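Local atomic coordinates of alanine racemase 1 (Caldanaerobacter subterraneus subsp. tengcongensis MB4, PDB entry 4Y2W), a protein that belongs to the alanine racemase family, joining an N-terminal TIM-type barrel to a C-terminal domain rich in strands, and pairs with a second copy of itself. Residues 67-72 and 91-96; 104-107 and 111-114. The protein carries 1 engineered substitution. All blocks are in the same frame, centred on the assembly; numbering follows the deposited sequence.

Contact 1 of 2, residues 67-72 and 91-96; sequences TTEEAL and PTQLRQ
In the outer ring of the TIM barrel, helix 68-76 meets segment 91-96, which leads into helix 94-99, through Leu72, Thr68 and Glu69 on one side and Gln96 and Gln93 on the other. The apolar part is Leu72 on Gln96: both leucine methyls rest on Gln96 CB, with CD1 at 4.0 Å from it and CD2 at 4.1 Å, and the two side chains cross nearly at right angles. Gln96 meets the leucine through CB, and its chain bends beyond, at chi2 (-62°).

Three residues earlier, Gln93 reaches across with its chain extended beyond CG. Gln93 OE1 sits 3.9 Å from Thr68 CB and 3.6 Å from Glu69 OE2. The carboxylate and amide planes are turned 66° apart, and this approach of two oxygens is contact without bonding. The polar grip comes from elsewhere: Gln93 NE2 donates to Asp4 O of the second subunit, and Thr68 OG1 bonds to Thr89 OG1. At the helix start, Thr67 OG1 accepts from Glu70 N at 3.3 Å, while Glu70 OE1 receives Thr67 N from above the carboxylate plane. This reciprocal pair is a capping box, here opening a helix that packs beside its neighbour in a TIM barrel.

Contact 2 of 2, residues 104-107 and 111-114; sequences QTVY and YAKE
Tyr111, on helix 109-121, turns its ring toward strand 103-106, and its apolar contacts there begin with Val106. Val106 CG2 lies 4.1 Å from Tyr111 CD2 and comes in obliquely to the ring. The other branch, CG1, is anti to the backbone N (chi1 -176°), which sends it to Ala112, where CG1 and Ala112 CB are 4.0 Å apart. Between them, the two methyls of the valine span one helical step.

A second kind of contact runs along the edge of the tyrosine. Thr105 O lies near the ring plane, 3.5 Å from Tyr111 CE2, and Gln104 CG comes to the same atom at 3.9 Å. The ring runs from the helix along the strand toward Gln104.

This is the packing of a beta-alpha-beta unit in the barrel: Gln104 and Val106 face the helix that follows their strand, while the intervening Thr105 points away from it and hydrogen-bonds through OG1 to Tyr166 OH and Ile85 O.

The polar ends meet without bonding to each other. Gln104 NE2 and Tyr111 OH are 3.4 Å apart, but the angle is poor, and the amide stands almost perpendicular to the ring, 87° between planes. Both groups are instead gathered by the loop after strand 83-85: Tyr111 OH bonds to Thr89 O, Gln104 OE1 to Thr89 OG1, and Gln104 NE2 to Gly87 O. Within the strand, Gln104 NE2 also gives a weak bond to Thr105 O (3.3 Å). The bend at chi2 (62°) turns the amide toward Thr105 O, and bonds at both ends of the amide, to Thr89 and Gly87, would restrict its rotation.

How the contacts relate
Going from the N terminus, the chain enters contact 1 at the start of helix 68-76, runs through strand 83-85 and closes that loop at 91-96. Helix 94-99 then leads directly into strand 103-106, where contact 2 opens, to close a few residues later on helix 109-121. The two loops follow in series, neither enclosing nor crossing the other. Contact 1 joins neighbouring helices of the barrel's outer layer; contact 2 fastens a strand to the helix after it. Their centres lie 13 Å apart, and they touch directly where Leu94 packs on Tyr111 and Glu114 and Pro91 meets Glu114, so that helices 68-76, 94-99 and 109-121 pack in succession around the barrel.

Contact 1 of 2, residues 67-72 and 91-96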
ATOM      1  N   THR A  67       0.708  13.969   8.049  1.00 40.60           N
ATOM      2  CA  THR A  67      -0.715  14.266   8.256  1.00 40.29           C
ATOM      3  C   THR A  67      -1.133  14.394   9.723  1.00 41.18           C
ATOM      4  O   THR A  67      -0.386  14.055  10.647  1.00 40.84           O
ATOM      5  CB  THR A  67      -1.600  13.188   7.599  1.00 40.35           C
ATOM      6  OG1 THR A  67      -1.371  11.924   8.233  1.00 40.96           O
ATOM      7  CG2 THR A  67      -1.298  13.073   6.113  1.00 40.33           C
ATOM      8  N   THR A  68      -2.350  14.898   9.909  1.00 42.33           N
ATOM      9  CA  THR A  68      -2.963  15.042  11.225  1.00 42.52           C
ATOM     10  C   THR A  68      -3.139  13.690  11.919  1.00 42.94           C
ATOM     11  O   THR A  68      -2.843  13.543  13.111  1.00 42.18           O
ATOM     12  CB  THR A  68      -4.349  15.704  11.100  1.00 42.61           C
ATOM     13  OG1 THR A  68      -4.258  16.849  10.244  1.00 43.02           O
ATOM     14  CG2 THR A  68      -4.878  16.132  12.463  1.00 43.30           C
ATOM     15  N   GLU A  69      -3.614  12.708  11.158  1.00 42.32           N
ATOM     16  CA  GLU A  69      -3.921  11.387  11.699  1.00 42.07           C
ATOM     17  C   GLU A  69      -2.636  10.650  12.072  1.00 41.47           C
ATOM     18  O   GLU A  69      -2.610   9.871  13.029  1.00 40.28           O
ATOM     19  CB  GLU A  69      -4.745  10.567  10.699  1.00 41.97           C
ATOM     20  CG  GLU A  69      -6.127  11.140  10.384  1.00 41.61           C
ATOM     21  CD  GLU A  69      -6.119  12.237   9.324  1.00 42.53           C
ATOM     22  OE1 GLU A  69      -5.027  12.615   8.845  1.00 42.62           O
ATOM     23  OE2 GLU A  69      -7.213  12.733   8.973  1.00 43.45           O
ATOM     24  N   GLU A  70      -1.571  10.902  11.314  1.00 42.07           N
ATOM     25  CA  GLU A  70      -0.245  10.392  11.660  1.00 43.14           C
ATOM     26  C   GLU A  70       0.211  10.985  12.986  1.00 43.50           C
ATOM     27  O   GLU A  70       0.712  10.270  13.850  1.00 44.27           O
ATOM     28  CB  GLU A  70       0.776  10.708  10.565  1.00 42.66           C
ATOM     29  CG  GLU A  70       0.704   9.779   9.362  1.00 42.90           C
ATOM     30  CD  GLU A  70       1.756  10.094   8.313  1.00 42.80           C
ATOM     31  OE1 GLU A  70       2.361  11.183   8.385  1.00 43.22           O
ATOM     32  OE2 GLU A  70       1.987   9.252   7.417  1.00 41.10           O
ATOM     33  N   ALA A  71       0.025  12.293  13.142  1.00 44.42           N
ATOM     34  CA  ALA A  71       0.375  12.981  14.389  1.00 44.31           C
ATOM     35  C   ALA A  71      -0.464  12.486  15.564  1.00 43.24           C
ATOM     36  O   ALA A  71       0.061  12.244  16.649  1.00 41.93           O
ATOM     37  CB  ALA A  71       0.222  14.487  14.227  1.00 44.63           C
ATOM     38  N   LEU A  72      -1.764  12.333  15.337  1.00 43.55           N
ATOM     39  CA  LEU A  72      -2.675  11.863  16.379  1.00 43.83           C
ATOM     40  C   LEU A  72      -2.448  10.403  16.757  1.00 43.96           C
ATOM     41  O   LEU A  72      -2.561  10.050  17.928  1.00 43.74           O
ATOM     42  CB  LEU A  72      -4.128  12.076  15.957  1.00 44.42           C
ATOM     43  CG  LEU A  72      -4.570  13.543  15.919  1.00 45.24           C
ATOM     44  CD1 LEU A  72      -5.885  13.684  15.164  1.00 45.80           C
ATOM     45  CD2 LEU A  72      -4.679  14.122  17.323  1.00 43.99           C
ATOM     46  N   PRO A  91      -9.615  23.216   8.906  1.00 49.17           N
ATOM     47  CA  PRO A  91     -10.311  23.967   9.963  1.00 50.11           C
ATOM     48  C   PRO A  91     -11.244  23.117  10.830  1.00 49.77           C
ATOM     49  O   PRO A  91     -11.362  23.354  12.032  1.00 49.66           O
ATOM     50  CB  PRO A  91     -11.117  25.006   9.180  1.00 50.44           C
ATOM     51  CG  PRO A  91     -10.315  25.236   7.949  1.00 50.33           C
ATOM     52  CD  PRO A  91      -9.704  23.907   7.606  1.00 50.00           C
ATOM     53  N   THR A  92     -11.888  22.134  10.212  1.00 50.58           N
ATOM     54  CA  THR A  92     -12.795  21.224  10.903  1.00 51.34           C
ATOM     55  C   THR A  92     -12.103  20.297  11.918  1.00 51.91           C
ATOM     56  O   THR A  92     -12.757  19.784  12.827  1.00 52.17           O
ATOM     57  CB  THR A  92     -13.552  20.349   9.885  1.00 51.93           C
ATOM     58  OG1 THR A  92     -12.609  19.721   9.003  1.00 52.77           O
ATOM     59  CG2 THR A  92     -14.528  21.194   9.064  1.00 50.99           C
ATOM     60  N   GLN A  93     -10.798  20.081  11.765  1.00 51.96           N
ATOM     61  CA  GLN A  93     -10.043  19.189  12.653  1.00 52.98           C
ATOM     62  C   GLN A  93      -9.090  19.931  13.595  1.00 53.15           C
ATOM     63  O   GLN A  93      -8.176  19.321  14.160  1.00 51.30           O
ATOM     64  CB  GLN A  93      -9.241  18.186  11.817  1.00 53.92           C
ATOM     65  CG  GLN A  93     -10.076  17.363  10.849  1.00 55.24           C
ATOM     66  CD  GLN A  93      -9.228  16.505   9.928  1.00 56.25           C
ATOM     67  OE1 GLN A  93      -8.196  15.962  10.335  1.00 56.86           O
ATOM     68  NE2 GLN A  93      -9.663  16.374   8.677  1.00 56.33           N
ATOM     69  N   LEU A  94      -9.301  21.233  13.779  1.00 53.96           N
ATOM     70  CA  LEU A  94      -8.368  22.051  14.553  1.00 54.59           C
ATOM     71  C   LEU A  94      -8.438  21.784  16.049  1.00 55.13           C
ATOM     72  O   LEU A  94      -7.462  22.010  16.761  1.00 54.72           O
ATOM     73  CB  LEU A  94      -8.601  23.541  14.291  1.00 55.73           C
ATOM     74  CG  LEU A  94      -8.096  24.080  12.951  1.00 56.16           C
ATOM     75  CD1 LEU A  94      -8.504  25.540  12.786  1.00 56.36           C
ATOM     76  CD2 LEU A  94      -6.587  23.931  12.826  1.00 56.13           C
ATOM     77  N   ARG A  95      -9.585  21.309  16.526  1.00 56.11           N
ATOM     78  CA  ARG A  95      -9.760  21.032  17.950  1.00 58.17           C
ATOM     79  C   ARG A  95      -8.741  20.009  18.449  1.00 56.59           C
ATOM     80  O   ARG A  95      -8.211  20.133  19.552  1.00 53.87           O
ATOM     81  CB  ARG A  95     -11.186  20.542  18.234  1.00 61.26           C
ATOM     82  CG  ARG A  95     -11.553  20.525  19.713  1.00 64.52           C
ATOM     83  CD  ARG A  95     -13.034  20.246  19.935  1.00 67.62           C
ATOM     84  NE  ARG A  95     -13.374  18.838  19.723  1.00 71.01           N
ATOM     85  CZ  ARG A  95     -13.149  17.855  20.599  1.00 73.06           C
ATOM     86  NH1 ARG A  95     -12.570  18.100  21.773  1.00 72.93           N
ATOM     87  NH2 ARG A  95     -13.503  16.609  20.294  1.00 73.40           N
ATOM     88  N   GLN A  96      -8.452  19.020  17.611  1.00 57.67           N
ATOM     89  CA  GLN A  96      -7.628  17.879  17.999  1.00 58.00           C
ATOM     90  C   GLN A  96      -6.153  18.245  18.167  1.00 55.77           C
ATOM     91  O   GLN A  96      -5.516  17.834  19.141  1.00 54.44           O
ATOM     92  CB  GLN A  96      -7.775  16.753  16.968  1.00 60.67           C
ATOM     93  CG  GLN A  96      -9.200  16.238  16.786  1.00 62.14           C
ATOM     94  CD  GLN A  96      -9.770  15.631  18.057  1.00 64.46           C
ATOM     95  OE1 GLN A  96      -9.577  14.446  18.334  1.00 65.31           O
ATOM     96  NE2 GLN A  96     -10.479  16.444  18.836  1.00 65.52           N
TER

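Contact 2 of 2, residues 104-107 and 111-114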
ATOM      1  N   GLN A 104       1.917  22.724  14.306  1.00 44.25           N
ATOM      2  CA  GLN A 104       1.272  22.847  13.003  1.00 45.50           C
ATOM      3  C   GLN A 104       2.054  23.764  12.065  1.00 47.13           C
ATOM      4  O   GLN A 104       2.619  24.773  12.486  1.00 48.08           O
ATOM      5  CB  GLN A 104      -0.153  23.389  13.173  1.00 45.41           C
ATOM      6  CG  GLN A 104      -0.953  23.525  11.879  1.00 44.72           C
ATOM      7  CD  GLN A 104      -1.164  22.198  11.173  1.00 44.39           C
ATOM      8  OE1 GLN A 104      -1.498  21.192  11.804  1.00 43.82           O
ATOM      9  NE2 GLN A 104      -0.973  22.188   9.857  1.00 43.77           N
ATOM     10  N   THR A 105       2.066  23.404  10.787  1.00 47.90           N
ATOM     11  CA  THR A 105       2.684  24.218   9.755  1.00 47.91           C
ATOM     12  C   THR A 105       1.728  25.330   9.331  1.00 48.22           C
ATOM     13  O   THR A 105       0.535  25.090   9.142  1.00 48.43           O
ATOM     14  CB  THR A 105       3.062  23.354   8.540  1.00 47.63           C
ATOM     15  OG1 THR A 105       4.048  22.395   8.938  1.00 47.31           O
ATOM     16  CG2 THR A 105       3.620  24.210   7.417  1.00 48.15           C
ATOM     17  N   VAL A 106       2.259  26.543   9.184  1.00 48.76           N
ATOM     18  CA  VAL A 106       1.456  27.710   8.810  1.00 49.20           C
ATOM     19  C   VAL A 106       2.195  28.588   7.798  1.00 49.19           C
ATOM     20  O   VAL A 106       3.378  28.877   7.966  1.00 48.95           O
ATOM     21  CB  VAL A 106       1.105  28.569  10.045  1.00 48.72           C
ATOM     22  CG1 VAL A 106       0.191  29.727   9.654  1.00 48.99           C
ATOM     23  CG2 VAL A 106       0.461  27.714  11.130  1.00 48.19           C
ATOM     24  N   TYR A 107       1.492  29.002   6.749  1.00 49.37           N
ATOM     25  CA  TYR A 107       2.043  29.953   5.782  1.00 50.96           C
ATOM     26  C   TYR A 107       0.978  30.893   5.194  1.00 50.68           C
ATOM     27  O   TYR A 107       1.075  31.309   4.040  1.00 49.90           O
ATOM     28  CB  TYR A 107       2.800  29.209   4.668  1.00 52.39           C
ATOM     29  CG  TYR A 107       2.013  28.090   4.017  1.00 52.79           C
ATOM     30  CD1 TYR A 107       1.191  28.332   2.922  1.00 52.95           C
ATOM     31  CD2 TYR A 107       2.096  26.785   4.499  1.00 52.79           C
ATOM     32  CE1 TYR A 107       0.472  27.309   2.329  1.00 53.86           C
ATOM     33  CE2 TYR A 107       1.379  25.756   3.912  1.00 53.03           C
ATOM     34  CZ  TYR A 107       0.570  26.024   2.827  1.00 53.49           C
ATOM     35  OH  TYR A 107      -0.144  25.008   2.239  1.00 54.00           O
ATOM     36  N   TYR A 111      -5.316  31.369   8.243  1.00 52.46           N
ATOM     37  CA  TYR A 111      -5.217  30.070   8.905  1.00 51.71           C
ATOM     38  C   TYR A 111      -4.694  30.218  10.337  1.00 50.23           C
ATOM     39  O   TYR A 111      -5.208  29.587  11.258  1.00 50.17           O
ATOM     40  CB  TYR A 111      -4.319  29.134   8.082  1.00 51.75           C
ATOM     41  CG  TYR A 111      -4.223  27.709   8.599  1.00 51.02           C
ATOM     42  CD1 TYR A 111      -5.359  26.914   8.733  1.00 50.85           C
ATOM     43  CD2 TYR A 111      -2.993  27.155   8.945  1.00 50.22           C
ATOM     44  CE1 TYR A 111      -5.271  25.613   9.203  1.00 50.21           C
ATOM     45  CE2 TYR A 111      -2.897  25.857   9.412  1.00 49.90           C
ATOM     46  CZ  TYR A 111      -4.037  25.089   9.540  1.00 49.97           C
ATOM     47  OH  TYR A 111      -3.937  23.799  10.007  1.00 48.40           O
ATOM     48  N   ALA A 112      -3.682  31.063  10.515  1.00 50.21           N
ATOM     49  CA  ALA A 112      -3.128  31.346  11.840  1.00 50.47           C
ATOM     50  C   ALA A 112      -4.186  31.888  12.800  1.00 51.04           C
ATOM     51  O   ALA A 112      -4.219  31.502  13.965  1.00 50.03           O
ATOM     52  CB  ALA A 112      -1.974  32.329  11.727  1.00 50.67           C
ATOM     53  N   LYS A 113      -5.038  32.784  12.304  1.00 54.01           N
ATOM     54  CA  LYS A 113      -6.148  33.336  13.090  1.00 56.76           C
ATOM     55  C   LYS A 113      -7.124  32.248  13.526  1.00 56.34           C
ATOM     56  O   LYS A 113      -7.515  32.191  14.692  1.00 55.74           O
ATOM     57  CB  LYS A 113      -6.911  34.398  12.290  1.00 59.52           C
ATOM     58  CG  LYS A 113      -6.175  35.717  12.098  1.00 62.03           C
ATOM     59  CD  LYS A 113      -7.036  36.710  11.328  1.00 64.92           C
ATOM     60  CE  LYS A 113      -6.267  37.967  10.943  1.00 66.84           C
ATOM     61  NZ  LYS A 113      -5.736  38.701  12.127  1.00 67.66           N
ATOM     62  N   GLU A 114      -7.518  31.399  12.577  1.00 57.12           N
ATOM     63  CA  GLU A 114      -8.428  30.280  12.849  1.00 56.87           C
ATOM     64  C   GLU A 114      -7.839  29.309  13.869  1.00 54.98           C
ATOM     65  O   GLU A 114      -8.566  28.758  14.699  1.00 55.55           O
ATOM     66  CB  GLU A 114      -8.766  29.528  11.554  1.00 58.30           C
ATOM     67  CG  GLU A 114      -9.664  30.303  10.597  1.00 59.37           C
ATOM     68  CD  GLU A 114      -9.753  29.667   9.217  1.00 60.90           C
ATOM     69  OE1 GLU A 114     -10.110  30.381   8.255  1.00 61.36           O
ATOM     70  OE2 GLU A 114      -9.466  28.458   9.084  1.00 61.87           O
TER